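Local structure of carbohydrate binding module family 33 and 10 domain protein (Teredinibacter turnerae, 6RW7) at residues E17-N22 / H44-M49; A33-A38 / P77-T82; T97-I102 / N163-V168; E112-Y117 / A183-N188. The protein is a family AA10 copper-dependent lytic polysaccharide monooxygenase that probably binds and oxidatively cleaves cellulose, the present chain being its AA10 domain. All coordinates share one frame; numbering follows the deposited sequence. Where two conformers were deposited one is given.

Contact 1. Residues E17-N22 / H44-M49; sequences EQKPDN and HWYNFM
Lys19 lays its aliphatic chain over one face of the Tyr46 ring, the two side chains crossing at about a right angle. CD of Lys19 sits 4.0 Å from the centroid of the Tyr46 ring and 21° off its normal, a CH-pi contact displaced toward the rim, while CB and CG of Lys19 run on past the phenol oxygen. Bends at chi2 and again at chi4 fold the chain across the Tyr46 ring, and its ammonium group ends on the carbonyl of Gly15, back in helix 10-17. At the ring edge, in the modelled one of two conformers of Asp21, Tyr46 OH donates to Asp21 OD1 at 2.6 Å. The hydroxyl arrives on the syn side of the carboxylate, 18° out of its plane, and the carboxylate stands nearly upright to the ring, 79° between planes. Next along, Pro20 CG approaches Trp45 CD1 to 3.5 Å, meeting the indole obliquely.

Further out, a type I turn from Lys19 to Asn22, closed by Asn22 N to Lys19 O at 3.2 Å, sets Pro20 and Asp21 at its corner, and the 3-10 turn 44-46 presents Trp45 and Tyr46 as neighbours. The indole is fixed in turn by edge-to-face rings of Phe32 and Tyr80, and Phe48 meets Tyr3 in the same way. The loop before helix 29-37 is thus clipped to the loop after it, within the helix-and-loop region between strands 3-6 and 52-54 that probably corresponds to the L2 region of AA10 enzymes.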
# COMPACT_ATOMS: atom_id res chain seq x y z
N GLU A 17 -1.47 11.00 8.82
CA GLU A 17 -1.64 11.26 10.26
C GLU A 17 -0.38 11.94 10.81
O GLU A 17 -0.44 13.13 11.11
CB GLU A 17 -1.95 9.97 11.00
CG GLU A 17 -3.30 9.42 10.67
CD GLU A 17 -3.64 8.12 11.38
OE1 GLU A 17 -3.04 7.87 12.48
OE2 GLU A 17 -4.50 7.37 10.85
N GLN A 18 0.73 11.24 10.94
CA GLN A 18 1.93 11.78 11.61
C GLN A 18 2.85 12.40 10.56
O GLN A 18 3.10 11.78 9.51
CB GLN A 18 2.66 10.70 12.40
CG GLN A 18 1.80 10.06 13.48
CD GLN A 18 1.45 11.10 14.52
OE1 GLN A 18 2.28 11.95 14.88
NE2 GLN A 18 0.21 11.09 14.98
N LYS A 19 3.34 13.61 10.85
CA LYS A 19 4.34 14.32 10.04
C LYS A 19 5.61 14.47 10.86
O LYS A 19 5.55 14.70 12.08
CB LYS A 19 3.90 15.73 9.65
CG LYS A 19 2.53 15.87 9.03
CD LYS A 19 2.49 15.29 7.66
CE LYS A 19 1.27 15.74 6.90
NZ LYS A 19 0.04 15.19 7.50
N PRO A 20 6.79 14.31 10.24
CA PRO A 20 8.02 14.22 11.01
C PRO A 20 8.43 15.53 11.68
O PRO A 20 9.18 15.50 12.67
CB PRO A 20 9.06 13.78 9.97
CG PRO A 20 8.48 14.26 8.65
CD PRO A 20 6.99 14.08 8.80
N ASP A 21 7.95 16.66 11.18
CA ASP A 21 8.32 17.98 11.76
C ASP A 21 7.39 18.32 12.94
O ASP A 21 7.66 19.33 13.61
CB ASP A 21 8.44 19.04 10.66
CG ASP A 21 7.38 19.04 9.57
OD1 ASP A 21 6.69 18.01 9.37
OD2 ASP A 21 7.28 20.07 8.88
N ASN A 22 6.37 17.52 13.23
CA ASN A 22 5.43 17.85 14.34
C ASN A 22 4.59 16.64 14.72
O ASN A 22 3.37 16.70 14.77
CB ASN A 22 4.55 19.06 14.00
CG ASN A 22 3.49 18.76 12.95
OD1 ASN A 22 3.65 17.85 12.13
ND2 ASN A 22 2.40 19.50 13.01
N HIS A 44 9.72 14.90 2.44
CA HIS A 44 9.28 13.83 1.51
C HIS A 44 7.97 13.18 1.99
O HIS A 44 7.18 12.68 1.12
CB HIS A 44 10.38 12.79 1.34
CG HIS A 44 11.55 13.31 0.60
ND1 HIS A 44 12.71 12.59 0.47
CD2 HIS A 44 11.73 14.47 -0.07
CE1 HIS A 44 13.56 13.28 -0.27
NE2 HIS A 44 12.98 14.42 -0.63
N TRP A 45 7.73 13.14 3.30
CA TRP A 45 6.55 12.45 3.88
C TRP A 45 5.27 13.22 3.54
O TRP A 45 4.18 12.66 3.63
CB TRP A 45 6.71 12.25 5.39
CG TRP A 45 7.91 11.47 5.78
CD1 TRP A 45 9.14 11.95 6.08
CD2 TRP A 45 7.97 10.04 5.99
NE1 TRP A 45 9.99 10.93 6.40
CE2 TRP A 45 9.30 9.75 6.37
CE3 TRP A 45 7.06 8.98 5.87
CZ2 TRP A 45 9.72 8.46 6.66
CZ3 TRP A 45 7.48 7.71 6.19
CH2 TRP A 45 8.80 7.44 6.53
N TYR A 46 5.39 14.48 3.14
CA TYR A 46 4.22 15.27 2.68
C TYR A 46 3.71 14.72 1.34
O TYR A 46 2.56 14.99 0.99
CB TYR A 46 4.55 16.76 2.65
CG TYR A 46 4.61 17.33 4.04
CD1 TYR A 46 5.69 17.09 4.88
CD2 TYR A 46 3.53 18.00 4.57
CE1 TYR A 46 5.72 17.56 6.19
CE2 TYR A 46 3.55 18.50 5.86
CZ TYR A 46 4.65 18.28 6.68
OH TYR A 46 4.66 18.77 7.96
N ASN A 47 4.52 13.95 0.61
CA ASN A 47 4.12 13.31 -0.67
C ASN A 47 3.65 11.88 -0.44
O ASN A 47 3.85 11.02 -1.30
CB ASN A 47 5.27 13.38 -1.69
CG ASN A 47 5.00 14.38 -2.78
OD1 ASN A 47 5.91 15.12 -3.20
ND2 ASN A 47 3.77 14.42 -3.24
N PHE A 48 2.94 11.65 0.67
CA PHE A 48 2.48 10.30 1.05
C PHE A 48 1.47 9.79 0.02
O PHE A 48 1.23 8.58 -0.07
CB PHE A 48 1.86 10.31 2.43
CG PHE A 48 0.70 11.24 2.66
CD1 PHE A 48 -0.60 10.82 2.43
CD2 PHE A 48 0.89 12.52 3.15
CE1 PHE A 48 -1.68 11.65 2.70
CE2 PHE A 48 -0.18 13.34 3.42
CZ PHE A 48 -1.46 12.92 3.18
N MET A 49 0.87 10.67 -0.77
CA MET A 49 -0.15 10.30 -1.79
C MET A 49 0.50 10.03 -3.15
O MET A 49 -0.24 9.84 -4.13
CB MET A 49 -1.21 11.39 -1.92
CG MET A 49 -0.76 12.68 -2.53
SD MET A 49 0.40 13.69 -1.57
CE MET A 49 -0.63 14.17 -0.19

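Contact 2. Residues A33-A38 / P77-T82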
# COMPACT_ATOMS: atom_id res chain seq x y z
N ALA A 33 13.18 8.59 11.69
CA ALA A 33 14.60 8.67 12.09
C ALA A 33 15.50 7.89 11.13
O ALA A 33 16.52 8.40 10.68
CB ALA A 33 14.73 8.18 13.51
N ASN A 34 15.09 6.68 10.76
CA ASN A 34 15.89 5.82 9.88
C ASN A 34 15.95 6.45 8.50
O ASN A 34 16.98 6.39 7.87
CB ASN A 34 15.35 4.38 9.85
CG ASN A 34 15.54 3.63 11.15
OD1 ASN A 34 16.16 4.15 12.09
ND2 ASN A 34 15.01 2.42 11.24
N TYR A 35 14.89 7.13 8.06
CA TYR A 35 14.91 7.79 6.73
C TYR A 35 15.91 8.95 6.79
O TYR A 35 16.70 9.08 5.86
CB TYR A 35 13.49 8.19 6.33
CG TYR A 35 13.38 8.65 4.91
CD1 TYR A 35 13.68 7.83 3.84
CD2 TYR A 35 12.89 9.92 4.63
CE1 TYR A 35 13.54 8.25 2.54
CE2 TYR A 35 12.72 10.35 3.32
CZ TYR A 35 13.05 9.51 2.27
OH TYR A 35 12.92 9.93 0.98
N ARG A 36 15.87 9.79 7.81
CA ARG A 36 16.85 10.91 7.91
C ARG A 36 18.28 10.34 7.94
O ARG A 36 19.18 10.89 7.27
CB ARG A 36 16.59 11.77 9.16
CG ARG A 36 15.39 12.71 9.06
CD ARG A 36 15.32 13.64 10.25
NE ARG A 36 15.12 12.95 11.51
CZ ARG A 36 13.93 12.64 12.04
NH1 ARG A 36 12.80 12.96 11.41
NH2 ARG A 36 13.87 12.00 13.19
N ALA A 37 18.48 9.25 8.67
CA ALA A 37 19.82 8.64 8.82
C ALA A 37 20.35 8.18 7.45
O ALA A 37 21.58 8.21 7.25
CB ALA A 37 19.78 7.52 9.82
N ALA A 38 19.46 7.81 6.52
CA ALA A 38 19.82 7.33 5.18
C ALA A 38 19.91 8.48 4.17
O ALA A 38 20.11 8.22 2.98
CB ALA A 38 18.79 6.30 4.75
N PRO A 77 15.04 5.43 -3.15
CA PRO A 77 13.92 4.75 -2.48
C PRO A 77 12.85 5.72 -1.97
O PRO A 77 13.12 6.91 -1.81
CB PRO A 77 14.59 4.01 -1.31
CG PRO A 77 15.86 4.77 -1.04
CD PRO A 77 16.29 5.32 -2.39
N ALA A 78 11.65 5.20 -1.72
CA ALA A 78 10.56 5.96 -1.08
C ALA A 78 10.81 6.02 0.43
O ALA A 78 11.42 5.11 1.02
CB ALA A 78 9.21 5.32 -1.37
N PRO A 79 10.22 7.00 1.13
CA PRO A 79 10.16 6.93 2.60
C PRO A 79 9.65 5.56 3.07
O PRO A 79 10.08 5.03 4.06
CB PRO A 79 9.17 8.06 2.92
CG PRO A 79 9.41 9.07 1.82
CD PRO A 79 9.64 8.24 0.58
N TYR A 80 8.71 5.00 2.30
CA TYR A 80 7.93 3.78 2.65
C TYR A 80 8.75 2.52 2.44
O TYR A 80 8.28 1.45 2.86
CB TYR A 80 6.58 3.82 1.93
CG TYR A 80 5.87 5.11 2.29
CD1 TYR A 80 5.41 5.31 3.59
CD2 TYR A 80 5.82 6.17 1.41
CE1 TYR A 80 4.87 6.51 3.99
CE2 TYR A 80 5.29 7.39 1.80
CZ TYR A 80 4.82 7.56 3.09
OH TYR A 80 4.31 8.76 3.46
N ASP A 81 9.95 2.62 1.87
CA ASP A 81 10.90 1.48 1.74
C ASP A 81 11.77 1.37 2.98
O ASP A 81 12.37 0.31 3.17
CB ASP A 81 11.77 1.63 0.49
CG ASP A 81 10.98 1.51 -0.78
OD1 ASP A 81 10.17 0.54 -0.88
OD2 ASP A 81 11.17 2.37 -1.67
N THR A 82 11.88 2.42 3.79
CA THR A 82 12.80 2.47 4.95
C THR A 82 12.61 1.24 5.83
O THR A 82 11.53 1.00 6.35
CB THR A 82 12.57 3.76 5.74
OG1 THR A 82 12.68 4.86 4.83
CG2 THR A 82 13.57 3.92 6.86
O HOH W 1 14.56 8.93 -0.89
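Tyr35 reaches from its helix to lie alongside Pro79, both side chains pointing the same way. Its CG stands opposite the backbone N across the CA-CB bond (chi1 -170°), which swings the ring out from the helix and over the proline: Pro79 CA lies 3.9 Å from the centroid of the Tyr35 ring, 20° off the normal, in a CH-pi contact over the face. Farther along, Pro79 CG comes 3.7 Å from Tyr35 CZ.

Thr82 crosses the tyrosine at about a right angle, its OG1 3.3 Å from Tyr35 CD1. Its chi1 of -54° divides the work of the two branches: CG2 rests 3.5 Å from Asn34 CB, while OG1 turns back and donates to Pro79 O at 2.7 Å. That carbonyl also accepts Thr82 N, the two donors coming from the same face of its plane.

The arrangement docks helix 29-37 on a single 3-10 turn, 79-81, in the long loop between strands 52-54 and 89-90. Asp81 secures the start of the turn, its OD2 accepting Ala78 N at 2.9 Å on the anti side of the carboxylate.

The polar tip of Tyr35 has two partners. One is His44 ND1; the other is a water 2.7 Å from Tyr35 OH that passes a hydrogen bond on to Pro77 O. Putting a phenylalanine at Tyr35 would remove the hydroxyl, and is likely to leave His44 ND1 without this mate and the water without its link to the helix. Asn34 ND2 donates to Pro83 O, the next residue of that loop.

Contact 3. Residues T97-I102 / N163-V168. With CU (copper (II) ion), chain C.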
# COMPACT_ATOMS: atom_id res chain seq x y z
N THR A 97 -12.71 -5.44 3.51
CA THR A 97 -12.80 -4.26 2.62
C THR A 97 -11.54 -3.42 2.79
O THR A 97 -11.20 -3.03 3.93
CB THR A 97 -14.08 -3.46 2.83
OG1 THR A 97 -15.15 -4.38 2.61
CG2 THR A 97 -14.20 -2.31 1.85
N PHE A 98 -10.87 -3.13 1.69
CA PHE A 98 -9.71 -2.20 1.65
C PHE A 98 -10.20 -0.87 1.10
O PHE A 98 -10.90 -0.86 0.10
CB PHE A 98 -8.58 -2.75 0.78
CG PHE A 98 -7.91 -3.96 1.36
CD1 PHE A 98 -8.44 -5.23 1.19
CD2 PHE A 98 -6.76 -3.82 2.12
CE1 PHE A 98 -7.84 -6.33 1.79
CE2 PHE A 98 -6.14 -4.93 2.68
CZ PHE A 98 -6.70 -6.17 2.54
N VAL A 99 -9.84 0.22 1.75
CA VAL A 99 -10.31 1.57 1.37
C VAL A 99 -9.11 2.35 0.86
O VAL A 99 -8.17 2.67 1.66
CB VAL A 99 -10.96 2.28 2.57
CG1 VAL A 99 -11.44 3.66 2.15
CG2 VAL A 99 -12.11 1.46 3.17
N TRP A 100 -9.12 2.65 -0.43
CA TRP A 100 -8.15 3.60 -1.02
C TRP A 100 -8.73 5.00 -0.84
O TRP A 100 -9.85 5.25 -1.32
CB TRP A 100 -7.90 3.32 -2.49
CG TRP A 100 -6.96 2.19 -2.75
CD1 TRP A 100 -7.22 0.84 -2.73
CD2 TRP A 100 -5.58 2.32 -3.04
NE1 TRP A 100 -6.08 0.14 -3.03
CE2 TRP A 100 -5.06 1.03 -3.26
CE3 TRP A 100 -4.73 3.42 -3.19
CZ2 TRP A 100 -3.73 0.81 -3.59
CZ3 TRP A 100 -3.41 3.20 -3.52
CH2 TRP A 100 -2.91 1.91 -3.70
N ASP A 101 -7.96 5.91 -0.25
CA ASP A 101 -8.28 7.34 -0.29
C ASP A 101 -7.67 7.92 -1.56
O ASP A 101 -6.44 7.83 -1.72
CB ASP A 101 -7.76 8.13 0.91
CG ASP A 101 -8.14 9.59 0.75
OD1 ASP A 101 -7.45 10.30 0.04
OD2 ASP A 101 -9.18 9.97 1.24
N ILE A 102 -8.49 8.48 -2.43
CA ILE A 102 -8.00 9.10 -3.69
C ILE A 102 -8.39 10.59 -3.70
O ILE A 102 -8.34 11.20 -4.75
CB ILE A 102 -8.47 8.30 -4.93
CG1 ILE A 102 -9.97 8.43 -5.22
CG2 ILE A 102 -8.06 6.83 -4.81
CD1 ILE A 102 -10.35 7.88 -6.58
N ASN A 163 -16.67 10.64 -0.20
CA ASN A 163 -15.39 10.60 0.57
C ASN A 163 -14.17 10.59 -0.36
O ASN A 163 -13.06 10.65 0.18
CB ASN A 163 -15.35 9.41 1.50
CG ASN A 163 -16.30 9.57 2.66
OD1 ASN A 163 -16.15 10.51 3.44
ND2 ASN A 163 -17.29 8.69 2.77
N SER A 164 -14.36 10.51 -1.67
CA SER A 164 -13.27 10.27 -2.65
C SER A 164 -12.51 9.01 -2.25
O SER A 164 -11.27 9.07 -2.10
CB SER A 164 -12.32 11.44 -2.74
OG SER A 164 -13.00 12.57 -3.23
N HIS A 165 -13.22 7.91 -2.06
CA HIS A 165 -12.65 6.59 -1.71
C HIS A 165 -13.00 5.57 -2.79
O HIS A 165 -14.08 5.66 -3.41
CB HIS A 165 -13.14 6.08 -0.37
CG HIS A 165 -12.64 6.80 0.83
ND1 HIS A 165 -13.06 6.46 2.09
CD2 HIS A 165 -11.77 7.83 0.96
CE1 HIS A 165 -12.46 7.25 2.97
NE2 HIS A 165 -11.66 8.08 2.29
N ILE A 166 -12.12 4.59 -2.98
CA ILE A 166 -12.47 3.33 -3.68
C ILE A 166 -12.47 2.23 -2.63
O ILE A 166 -11.46 2.08 -1.93
CB ILE A 166 -11.51 3.01 -4.84
CG1 ILE A 166 -11.52 4.08 -5.93
CG2 ILE A 166 -11.80 1.63 -5.38
CD1 ILE A 166 -10.40 3.96 -6.94
N ASN A 167 -13.57 1.49 -2.51
CA ASN A 167 -13.70 0.36 -1.57
C ASN A 167 -13.60 -0.94 -2.38
O ASN A 167 -14.37 -1.10 -3.35
CB ASN A 167 -15.00 0.42 -0.78
CG ASN A 167 -15.22 1.72 -0.04
OD1 ASN A 167 -14.28 2.28 0.53
ND2 ASN A 167 -16.46 2.20 -0.03
N VAL A 168 -12.66 -1.81 -2.04
CA VAL A 168 -12.49 -3.11 -2.73
C VAL A 168 -12.68 -4.20 -1.69
O VAL A 168 -11.98 -4.15 -0.68
CB VAL A 168 -11.10 -3.32 -3.34
CG1 VAL A 168 -11.11 -4.49 -4.31
CG2 VAL A 168 -10.49 -2.10 -3.95
CU CU C . -10.51 9.38 3.26
O HOH W 2 -11.86 10.96 2.59
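Asp101 and His165 sit opposite each other as a non-hydrogen-bonded pair of an antiparallel beta-sheet, one layer of the LPMO beta-sandwich, and share a copper(II) ion. The carboxylate meets the imidazole at its edge with the planes 74° apart. His165 NE2 binds the ion at 2.0 Å and Asp101 OD2 at a longer 2.5 Å; Glu5, from the adjoining strand 3-6, adds another ligand. With CG anti to the backbone N (chi1 179°), Asp101 leans its OD2 toward the ion, and its other oxygen, OD1, is held by Ser103. On the same sheet face, Val99 lies beside Asn167, and its CG1 presses obliquely on the histidine, 3.2 Å from His165 ND1.

The opposite face is apolar. Ile102 CD1 touches Ile166 CD1 at 3.9 Å, and Trp100 and Phe98 send their rings away from the partner strand into the core. Cutting Ile102 back to an alanine is likely to leave a gap beside Ile166 and Trp185, which both lean on this side chain. Paired backbone bonds join Phe98 to Val168 and Trp100 to Ile166. Asn163 CB lies over the centre of one face of the His165 ring, and the metal-bound water donates to Asn163 O at 2.7 Å.

Contact 4. Residues E112-Y117 / A183-N188; sequences EELVFY and AEWGRN
Gly186 O takes two backbone donors: Glu112 N at 2.9 Å and Glu113 N at 3.0 Å, both in its carbonyl plane. This is a classic beta bulge, two residues of one strand set against Gly186. Glu112 turns toward the partner strand, where its OE1 passes close to Asn188 CA and a water donates both to that oxygen and to Arg187 O.

Glu113 O in turn accepts Gly186 N (2.9 Å, 175°), and from there the pairing is regular, Val115 with Glu184. On one face Leu114 and Trp185 lie side by side, Leu114 CD1 3.8 Å from Trp185 CD1, and Phe116 CD2 rests 3.6 Å from Ala183 CB. Trp185 holds its CG anti to the backbone N (chi1 163°), turning the indole toward Thr111, whose hydroxyl accepts NE1, and onto Ile166.

The other face carries Val115 and two acids. Glu113 OE2 and Glu184 OE1 are 5.0 Å apart, and Arg194 bridges them with a salt bridge to each, which would ease the like charges; Lys59 takes Glu113's other oxygen.

At the strand end Arg187, turned away from segment 112-117, is salt-bridged to Glu193 and Asp110, its side chain about 5 Å from the copper(I) ion of His1 and His107. The arrangement is that of a core strand pair in an LPMO beta-sandwich, packed on the layer of strands 96-101 and 165-172 and ending close to the histidine brace.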
# COMPACT_ATOMS: atom_id res chain seq x y z
N GLU A 112 -8.86 1.38 -13.45
CA GLU A 112 -9.03 0.06 -14.11
C GLU A 112 -8.88 -1.09 -13.11
O GLU A 112 -9.68 -2.05 -13.20
CB GLU A 112 -8.03 -0.12 -15.24
CG GLU A 112 -8.25 -1.44 -15.93
CD GLU A 112 -7.64 -1.55 -17.30
OE1 GLU A 112 -6.53 -1.01 -17.50
OE2 GLU A 112 -8.28 -2.17 -18.19
N GLU A 113 -7.89 -1.08 -12.21
CA GLU A 113 -7.75 -2.28 -11.37
C GLU A 113 -7.15 -1.96 -10.01
O GLU A 113 -6.45 -0.96 -9.83
CB GLU A 113 -6.96 -3.37 -12.09
CG GLU A 113 -5.56 -2.92 -12.46
CD GLU A 113 -4.66 -3.96 -13.10
OE1 GLU A 113 -5.17 -4.95 -13.63
OE2 GLU A 113 -3.43 -3.80 -13.01
N LEU A 114 -7.47 -2.84 -9.09
CA LEU A 114 -6.96 -2.80 -7.70
C LEU A 114 -6.34 -4.18 -7.47
O LEU A 114 -7.05 -5.19 -7.63
CB LEU A 114 -8.11 -2.56 -6.73
CG LEU A 114 -8.82 -1.20 -6.71
CD1 LEU A 114 -7.89 -0.08 -6.38
CD2 LEU A 114 -9.65 -0.93 -7.96
N VAL A 115 -5.06 -4.23 -7.16
CA VAL A 115 -4.28 -5.49 -7.07
C VAL A 115 -3.66 -5.55 -5.68
O VAL A 115 -3.17 -4.53 -5.21
CB VAL A 115 -3.22 -5.54 -8.18
CG1 VAL A 115 -2.55 -6.89 -8.26
CG2 VAL A 115 -3.81 -5.18 -9.54
N PHE A 116 -3.65 -6.73 -5.06
CA PHE A 116 -3.13 -6.91 -3.70
C PHE A 116 -2.31 -8.19 -3.62
O PHE A 116 -2.80 -9.25 -4.03
CB PHE A 116 -4.26 -7.04 -2.68
CG PHE A 116 -5.20 -5.87 -2.59
CD1 PHE A 116 -6.21 -5.68 -3.53
CD2 PHE A 116 -5.07 -4.95 -1.57
CE1 PHE A 116 -7.09 -4.62 -3.40
CE2 PHE A 116 -5.94 -3.88 -1.46
CZ PHE A 116 -6.94 -3.72 -2.37
N TYR A 117 -1.13 -8.06 -3.03
CA TYR A 117 -0.23 -9.18 -2.72
C TYR A 117 -0.03 -9.23 -1.21
O TYR A 117 -0.10 -8.19 -0.57
CB TYR A 117 1.13 -8.96 -3.38
CG TYR A 117 1.16 -8.99 -4.88
CD1 TYR A 117 0.79 -7.89 -5.64
CD2 TYR A 117 1.65 -10.11 -5.55
CE1 TYR A 117 0.84 -7.95 -7.02
CE2 TYR A 117 1.77 -10.14 -6.92
CZ TYR A 117 1.38 -9.05 -7.67
OH TYR A 117 1.43 -9.08 -9.04
N ALA A 183 -0.07 -3.30 -2.29
CA ALA A 183 -1.27 -3.03 -3.09
C ALA A 183 -1.00 -1.97 -4.15
O ALA A 183 -0.21 -1.04 -3.94
CB ALA A 183 -2.40 -2.59 -2.20
N GLU A 184 -1.74 -2.10 -5.24
CA GLU A 184 -1.66 -1.18 -6.37
C GLU A 184 -3.05 -0.69 -6.76
O GLU A 184 -4.01 -1.48 -6.74
CB GLU A 184 -1.06 -1.88 -7.60
CG GLU A 184 0.28 -2.52 -7.35
CD GLU A 184 0.86 -3.23 -8.57
OE1 GLU A 184 0.10 -3.45 -9.55
OE2 GLU A 184 2.06 -3.56 -8.51
N TRP A 185 -3.09 0.57 -7.18
CA TRP A 185 -4.30 1.17 -7.80
C TRP A 185 -3.87 1.62 -9.19
O TRP A 185 -3.05 2.54 -9.27
CB TRP A 185 -4.87 2.29 -6.93
CG TRP A 185 -5.81 3.20 -7.64
CD1 TRP A 185 -6.79 2.87 -8.53
CD2 TRP A 185 -5.85 4.63 -7.49
NE1 TRP A 185 -7.41 4.00 -8.97
CE2 TRP A 185 -6.85 5.09 -8.36
CE3 TRP A 185 -5.13 5.56 -6.72
CZ2 TRP A 185 -7.15 6.44 -8.50
CZ3 TRP A 185 -5.43 6.89 -6.85
CH2 TRP A 185 -6.41 7.33 -7.75
N GLY A 186 -4.38 0.96 -10.22
CA GLY A 186 -3.94 1.25 -11.60
C GLY A 186 -5.03 1.91 -12.40
O GLY A 186 -6.18 1.40 -12.45
N ARG A 187 -4.67 3.00 -13.07
CA ARG A 187 -5.51 3.62 -14.11
C ARG A 187 -5.27 2.89 -15.43
O ARG A 187 -4.31 2.11 -15.55
CB ARG A 187 -5.19 5.12 -14.19
CG ARG A 187 -5.56 5.86 -12.92
CD ARG A 187 -5.05 7.28 -12.89
NE ARG A 187 -5.65 8.09 -13.93
CZ ARG A 187 -5.18 9.27 -14.36
NH1 ARG A 187 -4.11 9.81 -13.80
NH2 ARG A 187 -5.77 9.88 -15.35
N ASN A 188 -6.13 3.15 -16.40
CA ASN A 188 -6.09 2.44 -17.68
C ASN A 188 -4.93 2.96 -18.54
O ASN A 188 -4.17 3.84 -18.12
CB ASN A 188 -7.45 2.51 -18.35
CG ASN A 188 -7.68 3.79 -19.10
OD1 ASN A 188 -7.02 4.81 -18.88
ND2 ASN A 188 -8.62 3.72 -20.03
O HOH W 3 -4.41 -0.80 -15.59

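In the fold
From the N terminus, contact 1 opens after helix 10-17 and closes beyond helix 29-37, so helix 29-37 lies inside its loop; contact 2 opens on that helix and closes far along the loop before strand 89-90. Their segments alternate, and they touch where residues 44-49 meet both sides of contact 2. Only after both are closed do contacts 3 and 4 begin. These two also cross: strands 96-101 and 111-118 come first in turn, then 165-172 and 178-187, each contact pairing strands of its own sheet. Face to face, about 12 Å between centres, they bring the two layers of the sandwich together, while contacts 1 and 2 tie up the helix-and-loop region.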